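Exopolyphosphatase (Aquifex aeolicus, PDB 1T6C) probably hydrolyses phosphoanhydride bonds of inorganic polyphosphate or guanosine pentaphosphate and binds a calcium ion. Local coordinates at residues A[194-197]-A[198-202]; A[184-187]-A[188-191]; A[102-105]-A[106-110]; A[60-63]-A[64-67]; A[130-133]-A[134-137]. All blocks are in the same frame, centred on the assembly; numbering follows the deposited sequence.

How the contacts relate
All five contacts are local, closing helical turns or a helix end rather than long loops, and they follow one another without nesting or crossing. From the N terminus, contact 4 opens helix 60-79 and contact 3 ends helix 99-109; their centres are about 11 Å apart, and a salt bridge and side-chain packing join these two helices on the half built round the five-stranded sheet. Contact 5 ends helix 119-133, which leads from strand 114-116 of that sheet to strand 139-146 of the six-stranded one. Contacts 2 and 1 then mark the start and the end region of helix 185-199, with centres about 16 Å apart, on the second half of the actin-like fold.

Contact 1. Residues A[194-197]-A[198-202]; sequences FLEK and ELSKV
In its last part, helix 185-199 carries a one-turn contact in which Glu198 lies on the ring of Phe194 and Ser200 folds back onto the carbonyl of Glu196. With CG of Phe194 anti to the backbone N (chi1 164°), the ring leans along the helix toward the next turn. Glu198 CG rests over one face, 3.4 Å from both CE1 and CZ of Phe194. Glu198 bends at chi2 (-58°) and turns its carboxylate aside, where Lys201 NZ meets OE2 of Glu198 at 2.9 Å in a salt bridge, on the syn side but tilted out of the carboxylate plane. The aliphatic part of Lys197 runs alongside, its CE 3.3 Å from Glu198 OE2. A water accepts from both lysines, 3.0 Å from Lys197 NZ and 2.7 Å from Lys201 NZ. Replacing Phe194 by an alanine would probably deprive Glu198 CG of its support and set the carboxylate freer to turn from Lys201. Two residues along from Phe194, Glu196 O accepts twice, from Ser200 OG at 2.7 Å and Ser200 N at 3.1 Å, the donors coming from opposite faces of the carbonyl plane. Glu196 OE1 pairs with Lys283 of helix 274-288, and buried Leu199 packs between that helix and strands 149-156 and 159-166. The chemistry implies a carboxylate that pairs with Lys201 and probably also balances part of the charge of Lys197, with a water linking the two ammonium groups beside it, and a serine hydroxyl that adds a second bond to Glu196 O.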
loop_
_atom_site.group_PDB
_atom_site.type_symbol
_atom_site.label_atom_id
_atom_site.label_comp_id
_atom_site.label_asym_id
_atom_site.label_seq_id
_atom_site.Cartn_x
_atom_site.Cartn_y
_atom_site.Cartn_z
ATOM N N PHE A 194 -6.367 -15.176 -15.833
ATOM C CA PHE A 194 -6.678 -15.268 -14.417
ATOM C C PHE A 194 -7.190 -13.925 -13.916
ATOM O O PHE A 194 -8.180 -13.861 -13.186
ATOM C CB PHE A 194 -5.451 -15.728 -13.611
ATOM C CG PHE A 194 -5.592 -15.477 -12.146
ATOM C CD1 PHE A 194 -6.409 -16.296 -11.373
ATOM C CD2 PHE A 194 -5.000 -14.391 -11.553
ATOM C CE1 PHE A 194 -6.585 -16.050 -10.030
ATOM C CE2 PHE A 194 -5.182 -14.128 -10.201
ATOM C CZ PHE A 194 -5.954 -14.977 -9.428
ATOM N N LEU A 195 -6.536 -12.838 -14.310
ATOM C CA LEU A 195 -6.930 -11.536 -13.815
ATOM C C LEU A 195 -8.317 -11.173 -14.355
ATOM O O LEU A 195 -9.108 -10.597 -13.630
ATOM C CB LEU A 195 -5.903 -10.477 -14.181
ATOM C CG LEU A 195 -4.609 -10.444 -13.411
ATOM C CD1 LEU A 195 -3.721 -9.359 -13.957
ATOM C CD2 LEU A 195 -4.861 -10.250 -11.921
ATOM N N GLU A 196 -8.652 -11.599 -15.573
ATOM C CA GLU A 196 -9.992 -11.350 -16.144
ATOM C C GLU A 196 -11.037 -12.059 -15.272
ATOM O O GLU A 196 -12.048 -11.469 -14.933
ATOM C CB GLU A 196 -10.035 -11.873 -17.589
ATOM C CG GLU A 196 -11.403 -11.761 -18.250
ATOM C CD GLU A 196 -11.529 -10.552 -19.141
ATOM O OE1 GLU A 196 -10.617 -10.287 -19.984
ATOM O OE2 GLU A 196 -12.566 -9.856 -19.008
ATOM N N LYS A 197 -10.755 -13.306 -14.884
ATOM C CA LYS A 197 -11.652 -14.127 -14.035
ATOM C C LYS A 197 -11.905 -13.444 -12.693
ATOM O O LYS A 197 -13.066 -13.327 -12.237
ATOM C CB LYS A 197 -11.064 -15.516 -13.795
ATOM C CG LYS A 197 -11.769 -16.409 -12.706
ATOM C CD LYS A 197 -10.979 -17.715 -12.327
ATOM C CE LYS A 197 -11.421 -18.230 -10.932
ATOM N NZ LYS A 197 -12.223 -19.482 -10.881
ATOM N N GLU A 198 -10.845 -12.934 -12.081
ATOM C CA GLU A 198 -10.962 -12.341 -10.747
ATOM C C GLU A 198 -11.514 -10.930 -10.788
ATOM O O GLU A 198 -12.373 -10.580 -9.967
ATOM C CB GLU A 198 -9.634 -12.422 -9.987
ATOM C CG GLU A 198 -9.182 -13.854 -9.715
ATOM C CD GLU A 198 -10.195 -14.694 -8.925
ATOM O OE1 GLU A 198 -10.013 -14.858 -7.704
ATOM O OE2 GLU A 198 -11.155 -15.230 -9.531
ATOM N N LEU A 199 -11.058 -10.123 -11.746
ATOM C CA LEU A 199 -11.430 -8.708 -11.767
ATOM C C LEU A 199 -12.830 -8.489 -12.288
ATOM O O LEU A 199 -13.454 -7.501 -11.960
ATOM C CB LEU A 199 -10.456 -7.891 -12.615
ATOM C CG LEU A 199 -9.107 -7.711 -11.961
ATOM C CD1 LEU A 199 -8.167 -6.955 -12.903
ATOM C CD2 LEU A 199 -9.261 -7.009 -10.619
ATOM N N SER A 200 -13.351 -9.427 -13.057
ATOM C CA SER A 200 -14.687 -9.238 -13.613
ATOM C C SER A 200 -15.700 -9.227 -12.468
ATOM O O SER A 200 -16.772 -8.614 -12.563
ATOM C CB SER A 200 -14.990 -10.324 -14.643
ATOM O OG SER A 200 -14.185 -10.110 -15.790
ATOM N N LYS A 201 -15.355 -9.869 -11.366
ATOM C CA LYS A 201 -16.236 -9.917 -10.205
ATOM C C LYS A 201 -16.319 -8.588 -9.428
ATOM O O LYS A 201 -17.280 -8.378 -8.668
ATOM C CB LYS A 201 -15.788 -11.040 -9.273
ATOM C CG LYS A 201 -15.789 -12.428 -9.915
ATOM C CD LYS A 201 -15.230 -13.448 -8.897
ATOM C CE LYS A 201 -14.922 -14.832 -9.477
ATOM N NZ LYS A 201 -13.895 -15.569 -8.624
ATOM N N VAL A 202 -15.324 -7.711 -9.579
ATOM C CA VAL A 202 -15.355 -6.401 -8.913
ATOM C C VAL A 202 -15.781 -5.244 -9.790
ATOM O O VAL A 202 -15.927 -4.120 -9.304
ATOM C CB VAL A 202 -14.017 -6.054 -8.217
ATOM C CG1 VAL A 202 -13.576 -7.238 -7.365
ATOM C CG2 VAL A 202 -12.928 -5.671 -9.217
HETATM O O HOH W 1 -14.541 -17.931 -9.654
#

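Contact 2. Residues A[184-187]-A[188-191]; sequences TEEE and VKRF
A capping box starts helix 185-199, and Arg190 folds back over this first turn to lie on Glu186 and Glu187. Thr184, the N-cap, accepts from Glu187 N at its OG1 (3.2 Å), while Thr184 N gives its hydrogen to Glu187 OE1 at 3.0 Å. Glu187 OE1 also takes a bond from Gln180 N, so the carboxylate ties the helix start to the preceding chain. The guanidinium of Arg190 is brought back by a bend at chi3 (-83°): Glu186 O lies beneath the centre of one face, and NH1 of Arg190 comes 3.6 Å from CG of Glu187. The carboxylate of Glu187 stands almost perpendicular to that guanidinium, and a water links Glu187 OE2 with Arg190 NH1. A second water joins Arg190 NH2 to Glu186 OE1. The same OE1 of Glu186 forms a salt bridge with Lys189 NZ at 2.8 Å, NZ approaching from above the Glu186 carboxylate plane. On the buried side, Val188 and Phe191 pack against Phe248 of helix 241-251. The acidic side chains of the first turn would probably interact favourably with the helix N terminus, and the reciprocal Thr184-Glu187 bonds are the classic capping box of an alpha-helix start.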
loop_
_atom_site.group_PDB
_atom_site.type_symbol
_atom_site.label_atom_id
_atom_site.label_comp_id
_atom_site.label_asym_id
_atom_site.label_seq_id
_atom_site.Cartn_x
_atom_site.Cartn_y
_atom_site.Cartn_z
ATOM N N THR A 184 7.164 -16.032 -20.774
ATOM C CA THR A 184 6.829 -16.230 -22.171
ATOM C C THR A 184 5.507 -15.564 -22.457
ATOM O O THR A 184 4.749 -15.246 -21.539
ATOM C CB THR A 184 6.729 -17.726 -22.518
ATOM O OG1 THR A 184 5.618 -18.317 -21.838
ATOM C CG2 THR A 184 7.931 -18.515 -22.066
ATOM N N GLU A 185 5.191 -15.382 -23.735
ATOM C CA GLU A 185 3.928 -14.801 -24.104
ATOM C C GLU A 185 2.773 -15.634 -23.631
ATOM O O GLU A 185 1.750 -15.097 -23.210
ATOM C CB GLU A 185 3.805 -14.585 -25.623
ATOM C CG GLU A 185 4.368 -13.248 -26.069
ATOM C CD GLU A 185 3.501 -12.058 -25.610
ATOM O OE1 GLU A 185 3.927 -11.295 -24.719
ATOM O OE2 GLU A 185 2.366 -11.889 -26.125
ATOM N N GLU A 186 2.925 -16.957 -23.622
ATOM C CA GLU A 186 1.834 -17.794 -23.103
ATOM C C GLU A 186 1.588 -17.657 -21.622
ATOM O O GLU A 186 0.446 -17.787 -21.146
ATOM C CB GLU A 186 2.084 -19.270 -23.423
ATOM C CG GLU A 186 1.847 -19.596 -24.893
ATOM C CD GLU A 186 0.366 -19.494 -25.263
ATOM O OE1 GLU A 186 -0.369 -20.474 -24.965
ATOM O OE2 GLU A 186 -0.072 -18.430 -25.799
ATOM N N GLU A 187 2.666 -17.522 -20.872
ATOM C CA GLU A 187 2.579 -17.255 -19.445
ATOM C C GLU A 187 1.918 -15.936 -19.140
ATOM O O GLU A 187 1.057 -15.838 -18.255
ATOM C CB GLU A 187 3.967 -17.298 -18.817
ATOM C CG GLU A 187 4.513 -18.703 -18.782
ATOM C CD GLU A 187 5.937 -18.809 -18.307
ATOM O OE1 GLU A 187 6.692 -17.811 -18.351
ATOM O OE2 GLU A 187 6.311 -19.930 -17.866
ATOM N N VAL A 188 2.236 -14.924 -19.915
ATOM C CA VAL A 188 1.547 -13.639 -19.806
ATOM C C VAL A 188 0.041 -13.790 -20.102
ATOM O O VAL A 188 -0.819 -13.242 -19.419
ATOM C CB VAL A 188 2.205 -12.588 -20.745
ATOM C CG1 VAL A 188 1.355 -11.374 -20.876
ATOM C CG2 VAL A 188 3.577 -12.199 -20.228
ATOM N N LYS A 189 -0.284 -14.590 -21.105
ATOM C CA LYS A 189 -1.677 -14.825 -21.476
ATOM C C LYS A 189 -2.422 -15.479 -20.328
ATOM O O LYS A 189 -3.535 -15.086 -20.004
ATOM C CB LYS A 189 -1.717 -15.705 -22.723
ATOM C CG LYS A 189 -3.068 -16.142 -23.181
ATOM C CD LYS A 189 -2.961 -17.534 -23.908
ATOM C CE LYS A 189 -2.743 -18.658 -22.953
ATOM N NZ LYS A 189 -2.786 -19.996 -23.657
ATOM N N ARG A 190 -1.838 -16.517 -19.741
ATOM C CA ARG A 190 -2.498 -17.178 -18.629
ATOM C C ARG A 190 -2.736 -16.240 -17.427
ATOM O O ARG A 190 -3.766 -16.315 -16.750
ATOM C CB ARG A 190 -1.703 -18.366 -18.170
ATOM C CG ARG A 190 -1.768 -19.539 -19.118
ATOM C CD ARG A 190 -1.088 -20.775 -18.556
ATOM N NE ARG A 190 0.368 -20.829 -18.729
ATOM C CZ ARG A 190 0.970 -21.200 -19.850
ATOM N NH1 ARG A 190 2.297 -21.248 -19.925
ATOM N NH2 ARG A 190 0.260 -21.515 -20.904
ATOM N N PHE A 191 -1.714 -15.442 -17.132
ATOM C CA PHE A 191 -1.777 -14.421 -16.085
ATOM C C PHE A 191 -2.969 -13.489 -16.352
ATOM O O PHE A 191 -3.788 -13.248 -15.457
ATOM C CB PHE A 191 -0.437 -13.687 -16.066
ATOM C CG PHE A 191 -0.436 -12.347 -15.411
ATOM C CD1 PHE A 191 -0.336 -12.225 -14.036
ATOM C CD2 PHE A 191 -0.430 -11.180 -16.181
ATOM C CE1 PHE A 191 -0.298 -10.981 -13.460
ATOM C CE2 PHE A 191 -0.355 -9.946 -15.595
ATOM C CZ PHE A 191 -0.298 -9.845 -14.242
HETATM O O HOH W 2 0.549 -22.656 -23.601
HETATM O O HOH W 3 4.238 -21.850 -17.849
#

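Contact 3. Residues A[102-105]-A[106-110]; sequences FLER and VKREV
Phe102 and Val106 form the tight, buried side of this part of helix 99-109, whereas Glu104, Lys107 and Arg108 make its looser, polar side. The two apolar side chains lie alongside each other, with Val106 CG2 3.8 Å from Phe102 CE1 in an off-centre CH-pi contact. Phe102 also reaches Ile63 and Thr66 of helix 60-79, and Val106 packs on Val114 of strand 114-116. At the border of this packing, Arg105 grips Glu109 side-on: NE meets OE2 of Glu109 at 2.9 Å in a nearly straight bond (173°), and NH2 meets the syn lone pair of Glu109 OE1 at 3.0 Å. The bend of Arg105 at chi3 (64°) presents this edge, and NH1 goes to Glu64 of helix 60-79. Across the polar side the grip is single. Arg108 NH1 forms a salt bridge with Glu104 OE2 at 2.9 Å, the oxygen lying near the guanidinium plane but approached from above its own carboxylate. Glu104 OE1 holds Lys107 NZ only through a water, 2.7 Å from each atom. The chemistry implies an Arg105 fixed in rotation by two carboxylates, one intrahelical and one from the neighbouring helix, while the Glu104 cluster depends partly on water.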
loop_
_atom_site.group_PDB
_atom_site.type_symbol
_atom_site.label_atom_id
_atom_site.label_comp_id
_atom_site.label_asym_id
_atom_site.label_seq_id
_atom_site.Cartn_x
_atom_site.Cartn_y
_atom_site.Cartn_z
ATOM N N PHE A 102 2.320 -11.344 21.599
ATOM C CA PHE A 102 3.123 -10.221 21.118
ATOM C C PHE A 102 2.410 -8.865 21.343
ATOM O O PHE A 102 3.002 -7.943 21.880
ATOM C CB PHE A 102 3.450 -10.414 19.640
ATOM C CG PHE A 102 3.909 -9.172 18.941
ATOM C CD1 PHE A 102 5.034 -8.487 19.370
ATOM C CD2 PHE A 102 3.219 -8.698 17.834
ATOM C CE1 PHE A 102 5.455 -7.359 18.713
ATOM C CE2 PHE A 102 3.621 -7.552 17.182
ATOM C CZ PHE A 102 4.755 -6.880 17.618
ATOM N N LEU A 103 1.143 -8.754 20.945
ATOM C CA LEU A 103 0.429 -7.483 21.116
ATOM C C LEU A 103 0.190 -7.091 22.583
ATOM O O LEU A 103 0.119 -5.890 22.927
ATOM C CB LEU A 103 -0.960 -7.578 20.473
ATOM C CG LEU A 103 -1.090 -7.889 18.988
ATOM C CD1 LEU A 103 -2.543 -8.187 18.627
ATOM C CD2 LEU A 103 -0.581 -6.754 18.170
ATOM N N GLU A 104 0.009 -8.098 23.438
ATOM C CA GLU A 104 -0.066 -7.877 24.880
ATOM C C GLU A 104 1.253 -7.344 25.433
ATOM O O GLU A 104 1.266 -6.450 26.272
ATOM C CB GLU A 104 -0.464 -9.170 25.624
ATOM C CG GLU A 104 -0.349 -9.084 27.147
ATOM C CD GLU A 104 -1.335 -8.139 27.811
ATOM O OE1 GLU A 104 -2.298 -7.679 27.153
ATOM O OE2 GLU A 104 -1.168 -7.893 29.028
ATOM N N ARG A 105 2.378 -7.875 24.975
ATOM C CA ARG A 105 3.670 -7.302 25.389
ATOM C C ARG A 105 3.772 -5.836 24.973
ATOM O O ARG A 105 4.302 -5.027 25.696
ATOM C CB ARG A 105 4.845 -8.068 24.785
ATOM C CG ARG A 105 5.091 -9.446 25.377
ATOM C CD ARG A 105 6.428 -10.034 24.927
ATOM N NE ARG A 105 7.550 -9.228 25.421
ATOM C CZ ARG A 105 8.809 -9.338 25.001
ATOM N NH1 ARG A 105 9.153 -10.265 24.118
ATOM N NH2 ARG A 105 9.737 -8.537 25.509
ATOM N N VAL A 106 3.251 -5.498 23.797
ATOM C CA VAL A 106 3.334 -4.119 23.351
ATOM C C VAL A 106 2.513 -3.189 24.267
ATOM O O VAL A 106 2.944 -2.110 24.608
ATOM C CB VAL A 106 2.938 -3.970 21.865
ATOM C CG1 VAL A 106 2.933 -2.509 21.443
ATOM C CG2 VAL A 106 3.895 -4.748 20.988
ATOM N N LYS A 107 1.367 -3.658 24.729
ATOM C CA LYS A 107 0.559 -2.866 25.640
ATOM C C LYS A 107 1.322 -2.609 26.923
ATOM O O LYS A 107 1.366 -1.506 27.434
ATOM C CB LYS A 107 -0.746 -3.604 25.976
ATOM C CG LYS A 107 -1.671 -3.741 24.772
ATOM C CD LYS A 107 -2.859 -4.649 25.004
ATOM C CE LYS A 107 -3.574 -4.890 23.668
ATOM N NZ LYS A 107 -4.705 -5.838 23.749
ATOM N N ARG A 108 1.911 -3.675 27.447
ATOM C CA ARG A 108 2.500 -3.618 28.773
ATOM C C ARG A 108 3.850 -2.900 28.761
ATOM O O ARG A 108 4.158 -2.142 29.679
ATOM C CB ARG A 108 2.690 -5.037 29.348
ATOM C CG ARG A 108 1.433 -5.875 29.472
ATOM C CD ARG A 108 0.558 -5.584 30.664
ATOM N NE ARG A 108 -0.168 -4.319 30.587
ATOM C CZ ARG A 108 -1.307 -4.142 29.920
ATOM N NH1 ARG A 108 -1.854 -5.122 29.226
ATOM N NH2 ARG A 108 -1.887 -2.964 29.942
ATOM N N GLU A 109 4.640 -3.135 27.725
ATOM C CA GLU A 109 6.048 -2.705 27.683
ATOM C C GLU A 109 6.285 -1.414 26.911
ATOM O O GLU A 109 7.275 -0.718 27.147
ATOM C CB GLU A 109 6.918 -3.825 27.121
ATOM C CG GLU A 109 6.899 -5.058 28.008
ATOM C CD GLU A 109 7.543 -6.273 27.383
ATOM O OE1 GLU A 109 8.524 -6.081 26.650
ATOM O OE2 GLU A 109 7.036 -7.408 27.603
ATOM N N VAL A 110 5.376 -1.086 25.980
ATOM C CA VAL A 110 5.462 0.140 25.180
ATOM C C VAL A 110 4.363 1.160 25.551
ATOM O O VAL A 110 4.537 2.360 25.401
ATOM C CB VAL A 110 5.416 -0.177 23.651
ATOM C CG1 VAL A 110 5.641 1.085 22.860
ATOM C CG2 VAL A 110 6.427 -1.265 23.274
HETATM O O HOH W 4 -4.033 -8.079 25.105
#

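Contact 4. Residues A[60-63]-A[64-67]; sequences EDRI and EETI
Glu64 opens the second half of this two-turn start of helix 60-79, its N bonded to Glu60 O at 2.9 Å; a water donates to both Glu60 OE1 and Glu64 OE2, bridging like charges. The stronger partner of Glu64 is Arg105 of helix 99-109. Next, Glu65 extends beside Arg62, and NH1 of Arg62 meets OE1 of Glu65 at 2.6 Å in a nearly straight salt bridge (169°), with NH2 adding a weak bond. The oxygen is met on its anti side, tilted out of the carboxylate plane, the planar groups nearly perpendicular (88°). Arg62 turns its other edge to Asp61, NE 3.1 Å and NH2 3.2 Å from OD2 of Asp61. Thr66 holds OG1 beside its backbone N (chi1 -64°), which lets OG1 reach Arg62 O at 2.7 Å while Thr66 N takes the opposite face of the same carbonyl at 3.0 Å. Thr46 bonds Thr66 OG1 through its hydroxyl and Arg62 NH1 through its carbonyl. Ile67 sets its CD1 3.8 Å from Ile63 CG2, and both isoleucines face Arg105. A charged network on one side and two isoleucines one turn apart on the other typify an amphipathic helix, here paired with helix 99-109.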
loop_
_atom_site.group_PDB
_atom_site.type_symbol
_atom_site.label_atom_id
_atom_site.label_comp_id
_atom_site.label_asym_id
_atom_site.label_seq_id
_atom_site.Cartn_x
_atom_site.Cartn_y
_atom_site.Cartn_z
ATOM N N GLU A 60 10.971 -15.125 18.284
ATOM C CA GLU A 60 11.235 -14.297 19.450
ATOM C C GLU A 60 12.194 -13.164 19.173
ATOM O O GLU A 60 11.992 -12.078 19.681
ATOM C CB GLU A 60 11.762 -15.140 20.614
ATOM C CG GLU A 60 10.714 -16.067 21.224
ATOM C CD GLU A 60 9.509 -15.330 21.789
ATOM O OE1 GLU A 60 9.623 -14.147 22.154
ATOM O OE2 GLU A 60 8.443 -15.946 21.891
ATOM N N ASP A 61 13.237 -13.401 18.374
ATOM C CA ASP A 61 14.209 -12.339 18.114
ATOM C C ASP A 61 13.590 -11.196 17.289
ATOM O O ASP A 61 13.969 -10.034 17.466
ATOM C CB ASP A 61 15.488 -12.886 17.475
ATOM C CG ASP A 61 15.275 -13.420 16.092
ATOM O OD1 ASP A 61 14.301 -14.159 15.876
ATOM O OD2 ASP A 61 16.046 -13.169 15.142
ATOM N N ARG A 62 12.631 -11.533 16.421
ATOM C CA ARG A 62 11.909 -10.549 15.606
ATOM C C ARG A 62 10.889 -9.777 16.469
ATOM O O ARG A 62 10.695 -8.571 16.294
ATOM C CB ARG A 62 11.174 -11.230 14.457
ATOM C CG ARG A 62 12.007 -12.096 13.541
ATOM C CD ARG A 62 13.080 -11.347 12.769
ATOM N NE ARG A 62 14.297 -11.158 13.563
ATOM C CZ ARG A 62 14.892 -10.000 13.833
ATOM N NH1 ARG A 62 14.407 -8.856 13.390
ATOM N NH2 ARG A 62 16.003 -9.978 14.553
ATOM N N ILE A 63 10.274 -10.468 17.423
ATOM C CA ILE A 63 9.424 -9.799 18.415
ATOM C C ILE A 63 10.247 -8.793 19.208
ATOM O O ILE A 63 9.830 -7.675 19.435
ATOM C CB ILE A 63 8.763 -10.823 19.387
ATOM C CG1 ILE A 63 7.604 -11.523 18.699
ATOM C CG2 ILE A 63 8.333 -10.162 20.693
ATOM C CD1 ILE A 63 7.058 -12.720 19.472
ATOM N N GLU A 64 11.412 -9.205 19.699
ATOM C CA GLU A 64 12.163 -8.338 20.599
ATOM C C GLU A 64 12.653 -7.107 19.859
ATOM O O GLU A 64 12.615 -6.007 20.405
ATOM C CB GLU A 64 13.362 -9.090 21.176
ATOM C CG GLU A 64 12.970 -10.214 22.105
ATOM C CD GLU A 64 12.410 -9.741 23.432
ATOM O OE1 GLU A 64 12.496 -8.534 23.777
ATOM O OE2 GLU A 64 11.919 -10.615 24.169
ATOM N N GLU A 65 13.109 -7.281 18.623
ATOM C CA GLU A 65 13.556 -6.132 17.848
ATOM C C GLU A 65 12.370 -5.197 17.586
ATOM O O GLU A 65 12.502 -3.967 17.634
ATOM C CB GLU A 65 14.184 -6.521 16.509
ATOM C CG GLU A 65 14.818 -5.310 15.849
ATOM C CD GLU A 65 15.572 -5.602 14.565
ATOM O OE1 GLU A 65 15.697 -6.774 14.211
ATOM O OE2 GLU A 65 16.038 -4.637 13.912
ATOM N N THR A 66 11.217 -5.789 17.295
ATOM C CA THR A 66 10.027 -4.987 16.984
ATOM C C THR A 66 9.601 -4.181 18.215
ATOM O O THR A 66 9.329 -2.990 18.105
ATOM C CB THR A 66 8.898 -5.871 16.469
ATOM O OG1 THR A 66 9.265 -6.487 15.229
ATOM C CG2 THR A 66 7.655 -5.038 16.114
ATOM N N ILE A 67 9.632 -4.806 19.395
ATOM C CA ILE A 67 9.326 -4.093 20.625
ATOM C C ILE A 67 10.321 -2.935 20.825
ATOM O O ILE A 67 9.920 -1.839 21.191
ATOM C CB ILE A 67 9.268 -5.057 21.829
ATOM C CG1 ILE A 67 8.017 -5.928 21.718
ATOM C CG2 ILE A 67 9.269 -4.307 23.161
ATOM C CD1 ILE A 67 7.908 -6.973 22.751
HETATM O O HOH W 5 11.978 -13.272 23.642
#

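Contact 5. Residues A[130-133]-A[134-137]; sequences VAYS and LKPE
Lys135 has left-handed helical backbone angles (phi 48°, psi 54°), and the bends of its side chain at chi3 and chi4 (-62°) swing NZ back to the last turn of helix 119-133. There NZ of Lys135 donates to Tyr132 O at 2.7 Å, in the carbonyl plane and on a lone pair. The ammonium also lies near the Tyr132 ring, 4.5 Å from its centroid, in an off-centre cation-pi contact; the two side chains point the same way, while Tyr132 OH binds Leu36 N of strand 35-45. The main chain closes the helix by sharing one acceptor: Val130 O takes Leu134 N at 2.9 Å and Lys135 N at 3.2 Å. Lys135 CG packs 3.2 Å from Ala131 O, covering another carbonyl of the final turn. On the inner side, Val130 CG1 meets Pro136 CG at 3.9 Å, the valine and the proline crossing at about a right angle, and Leu134 CD1 lies 4.3 Å from Val130 CG1. Leu134 also covers Val210 of strand 208-212 and Ile294 of strand 292-296. A serine in place of Leu134 would probably strip this apolar cover from Val130 and the two strands, opening a gap under the helix end. Ser133 OG bonds Ala129 O and His235. A shared carbonyl, a left-handed residue and a following proline accompany the end of the helix, as is common at helix C termini. In this actin-like fold the turn completes the passage from the five-stranded sheet to the six-stranded sheet, whose strand 139-146 includes calcium ligands.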
loop_
_atom_site.group_PDB
_atom_site.type_symbol
_atom_site.label_atom_id
_atom_site.label_comp_id
_atom_site.label_asym_id
_atom_site.label_seq_id
_atom_site.Cartn_x
_atom_site.Cartn_y
_atom_site.Cartn_z
ATOM N N VAL A 130 -6.958 9.207 0.001
ATOM C CA VAL A 130 -7.213 9.659 -1.347
ATOM C C VAL A 130 -8.278 10.754 -1.311
ATOM O O VAL A 130 -8.180 11.756 -2.019
ATOM C CB VAL A 130 -7.657 8.488 -2.223
ATOM C CG1 VAL A 130 -8.197 8.969 -3.525
ATOM C CG2 VAL A 130 -6.498 7.549 -2.453
ATOM N N ALA A 131 -9.295 10.539 -0.503
ATOM C CA ALA A 131 -10.349 11.526 -0.362
ATOM C C ALA A 131 -9.792 12.876 0.042
ATOM O O ALA A 131 -10.171 13.902 -0.517
ATOM C CB ALA A 131 -11.440 11.052 0.595
ATOM N N TYR A 132 -8.865 12.884 0.981
ATOM C CA TYR A 132 -8.225 14.099 1.426
ATOM C C TYR A 132 -7.228 14.647 0.406
ATOM O O TYR A 132 -7.256 15.826 0.053
ATOM C CB TYR A 132 -7.520 13.864 2.765
ATOM C CG TYR A 132 -6.709 15.051 3.146
ATOM C CD1 TYR A 132 -7.323 16.171 3.680
ATOM C CD2 TYR A 132 -5.334 15.104 2.917
ATOM C CE1 TYR A 132 -6.594 17.280 3.996
ATOM C CE2 TYR A 132 -4.593 16.243 3.222
ATOM C CZ TYR A 132 -5.254 17.328 3.747
ATOM O OH TYR A 132 -4.593 18.475 4.068
ATOM N N SER A 133 -6.324 13.795 -0.068
ATOM C CA SER A 133 -5.174 14.260 -0.841
ATOM C C SER A 133 -5.388 14.467 -2.318
ATOM O O SER A 133 -4.543 15.120 -2.967
ATOM C CB SER A 133 -3.992 13.312 -0.648
ATOM O OG SER A 133 -4.202 12.087 -1.293
ATOM N N LEU A 134 -6.493 13.945 -2.856
ATOM C CA LEU A 134 -6.818 14.090 -4.280
ATOM C C LEU A 134 -8.225 14.603 -4.548
ATOM O O LEU A 134 -8.471 15.149 -5.629
ATOM C CB LEU A 134 -6.635 12.764 -5.027
ATOM C CG LEU A 134 -5.173 12.337 -5.265
ATOM C CD1 LEU A 134 -5.166 10.920 -5.847
ATOM C CD2 LEU A 134 -4.440 13.310 -6.184
ATOM N N LYS A 135 -9.127 14.384 -3.610
ATOM C CA LYS A 135 -10.546 14.792 -3.748
ATOM C C LYS A 135 -11.125 14.369 -5.103
ATOM O O LYS A 135 -11.659 15.191 -5.842
ATOM C CB LYS A 135 -10.693 16.314 -3.482
ATOM C CG LYS A 135 -10.222 16.707 -2.070
ATOM C CD LYS A 135 -10.214 18.216 -1.739
ATOM C CE LYS A 135 -9.003 18.587 -0.815
ATOM N NZ LYS A 135 -8.935 17.928 0.565
ATOM N N PRO A 136 -11.024 13.094 -5.458
ATOM C CA PRO A 136 -11.506 12.639 -6.765
ATOM C C PRO A 136 -13.029 12.823 -6.857
ATOM O O PRO A 136 -13.740 12.687 -5.865
ATOM C CB PRO A 136 -11.140 11.157 -6.775
ATOM C CG PRO A 136 -11.093 10.801 -5.355
ATOM C CD PRO A 136 -10.489 11.973 -4.662
ATOM N N GLU A 137 -13.497 13.102 -8.067
ATOM C CA GLU A 137 -14.904 13.403 -8.296
ATOM C C GLU A 137 -15.733 12.209 -8.694
ATOM O O GLU A 137 -15.259 11.230 -9.273
ATOM C CB GLU A 137 -15.018 14.444 -9.406
ATOM C CG GLU A 137 -14.613 15.833 -8.987
ATOM C CD GLU A 137 -14.805 16.834 -10.103
ATOM O OE1 GLU A 137 -14.332 16.569 -11.232
ATOM O OE2 GLU A 137 -15.433 17.879 -9.852
#